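Long-range contact in AvrL567-D (Melampsora lini, PDB 2QVT), which is a flax rust avirulence protein, probably recognised by matching flax resistance proteins, whose biochemical role in the fungus is not established: residues Q63-P67 and R122-Q126. Numbering follows the deposited sequence.
Sequences QMTMP and RRTIQ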
loop_
_atom_site.group_PDB
_atom_site.type_symbol
_atom_site.label_atom_id
_atom_site.label_comp_id
_atom_site.label_asym_id
_atom_site.label_seq_id
_atom_site.Cartn_x
_atom_site.Cartn_y
_atom_site.Cartn_z
ATOM N N GLN A 63 -8.172 0.315 -13.419
ATOM C CA GLN A 63 -7.410 -0.910 -13.648
ATOM C C GLN A 63 -6.638 -1.293 -12.365
ATOM O O GLN A 63 -6.101 -2.396 -12.299
ATOM C CB GLN A 63 -6.415 -0.861 -14.841
ATOM C CG GLN A 63 -6.601 0.152 -15.951
ATOM C CD GLN A 63 -8.030 0.429 -16.337
ATOM O OE1 GLN A 63 -8.764 -0.465 -16.774
ATOM N NE2 GLN A 63 -8.444 1.684 -16.173
ATOM N N MET A 64 -6.567 -0.381 -11.379
ATOM C CA MET A 64 -6.025 -0.713 -10.053
ATOM C C MET A 64 -4.611 -1.239 -10.199
ATOM O O MET A 64 -4.280 -2.276 -9.668
ATOM C CB MET A 64 -6.906 -1.741 -9.320
ATOM C CG MET A 64 -8.351 -1.276 -9.113
ATOM S SD MET A 64 -9.432 -2.525 -8.360
ATOM C CE MET A 64 -9.691 -3.713 -9.691
ATOM N N THR A 65 -3.764 -0.497 -10.904
ATOM C CA THR A 65 -2.405 -0.949 -11.156
ATOM C C THR A 65 -1.482 -0.656 -9.983
ATOM O O THR A 65 -0.429 -1.252 -9.867
ATOM C CB THR A 65 -1.834 -0.360 -12.455
ATOM O OG1 THR A 65 -1.607 1.027 -12.285
ATOM C CG2 THR A 65 -2.800 -0.535 -13.605
ATOM N N MET A 66 -1.886 0.245 -9.096
ATOM C CA MET A 66 -1.091 0.577 -7.931
ATOM C C MET A 66 -1.919 1.398 -6.948
ATOM O O MET A 66 -2.843 2.128 -7.345
ATOM C CB MET A 66 0.174 1.384 -8.323
ATOM C CG MET A 66 -0.117 2.807 -8.806
ATOM S SD MET A 66 1.414 3.697 -9.152
ATOM C CE MET A 66 1.911 2.905 -10.668
ATOM N N PRO A 67 -1.556 1.322 -5.655
ATOM C CA PRO A 67 -2.227 2.203 -4.716
ATOM C C PRO A 67 -1.594 3.582 -4.728
ATOM O O PRO A 67 -0.409 3.747 -5.097
ATOM C CB PRO A 67 -1.971 1.524 -3.367
ATOM C CG PRO A 67 -0.563 0.890 -3.560
ATOM C CD PRO A 67 -0.523 0.471 -5.020
ATOM N N ARG A 122 8.805 -3.391 -7.002
ATOM C CA ARG A 122 7.670 -3.464 -7.954
ATOM C C ARG A 122 6.875 -2.155 -7.957
ATOM O O ARG A 122 6.548 -1.635 -6.881
ATOM C CB ARG A 122 6.725 -4.620 -7.598
ATOM C CG ARG A 122 7.420 -5.977 -7.430
ATOM C CD ARG A 122 7.146 -6.880 -8.587
ATOM N NE ARG A 122 8.358 -7.526 -9.103
ATOM C CZ ARG A 122 8.681 -7.588 -10.396
ATOM N NH1 ARG A 122 7.860 -7.092 -11.310
ATOM N NH2 ARG A 122 9.826 -8.175 -10.777
ATOM N N ARG A 123 6.563 -1.628 -9.151
ATOM C CA ARG A 123 5.691 -0.442 -9.220
ATOM C C ARG A 123 4.201 -0.793 -9.306
ATOM O O ARG A 123 3.372 -0.048 -8.858
ATOM C CB ARG A 123 6.140 0.613 -10.272
ATOM C CG ARG A 123 5.938 0.259 -11.728
ATOM C CD ARG A 123 6.263 1.449 -12.708
ATOM N NE ARG A 123 5.175 2.446 -12.839
ATOM C CZ ARG A 123 4.045 2.276 -13.540
ATOM N NH1 ARG A 123 3.806 1.145 -14.186
ATOM N NH2 ARG A 123 3.129 3.248 -13.591
ATOM N N THR A 124 3.882 -1.955 -9.858
ATOM C CA THR A 124 2.487 -2.315 -10.015
ATOM C C THR A 124 2.163 -3.614 -9.295
ATOM O O THR A 124 3.058 -4.421 -8.997
ATOM C CB THR A 124 2.063 -2.426 -11.490
ATOM O OG1 THR A 124 2.733 -3.549 -12.062
ATOM C CG2 THR A 124 2.369 -1.137 -12.247
ATOM N N ILE A 125 0.883 -3.750 -8.970
ATOM C CA ILE A 125 0.332 -4.926 -8.316
ATOM C C ILE A 125 0.388 -6.156 -9.258
ATOM O O ILE A 125 0.094 -6.057 -10.441
ATOM C CB ILE A 125 -1.114 -4.601 -7.761
ATOM C CG1 ILE A 125 -1.045 -3.423 -6.780
ATOM C CG2 ILE A 125 -1.800 -5.859 -7.112
ATOM C CD1 ILE A 125 -0.121 -3.686 -5.545
ATOM N N GLN A 126 0.847 -7.290 -8.729
ATOM C CA GLN A 126 1.009 -8.521 -9.486
ATOM C C GLN A 126 0.168 -9.633 -8.838
ATOM O O GLN A 126 -0.267 -9.503 -7.714
ATOM C CB GLN A 126 2.480 -8.965 -9.457
ATOM C CG GLN A 126 3.524 -7.909 -9.823
ATOM C CD GLN A 126 3.575 -7.589 -11.307
ATOM O OE1 GLN A 126 3.208 -8.411 -12.165
ATOM N NE2 GLN A 126 4.026 -6.386 -11.618
HETATM O O HOH W 1 -1.017 -4.013 -11.726
HETATM O O HOH W 2 0.309 1.812 -14.286
#
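The methyl end of Met66 lies over one face of the Arg123 guanidinium, CE being 3.6 Å from CZ and closer still, 3.2 Å, to NH2. Both chains bend at chi3 (73° in Met66, -81° in Arg123), and the two side chains cross at a slant where CE meets the guanidinium. Further along, the CB of Ile125 points toward the other loop; its CG1 lies 4.2 Å from CA of Met66 and its CD1 4.2 Å from CD of Pro67, at the start of strand 67-71.

Between these two patches, Thr65 O accepts the direct backbone hydrogen bond from Ile125 N (3.0 Å, 161° at the hydrogen). Thr124 CA adds a CH···O approach of 3.1 Å to the same oxygen, and a water bound to Ile125 O reaches it weakly. A second water joins Thr65 OG1 to Arg123 NH2, while Asp60 also bonds that hydroxyl and Met66 N.

One carbonyl thus gathers most of the polar links between the 55-59/67-71 loop of the three-stranded sheet and a loop joining strands of the four-stranded one, and the Met66 methyl covers a guanidinium face while Arg123 NH2 still donates to water, consistent with a charge kept hydrated at the surface.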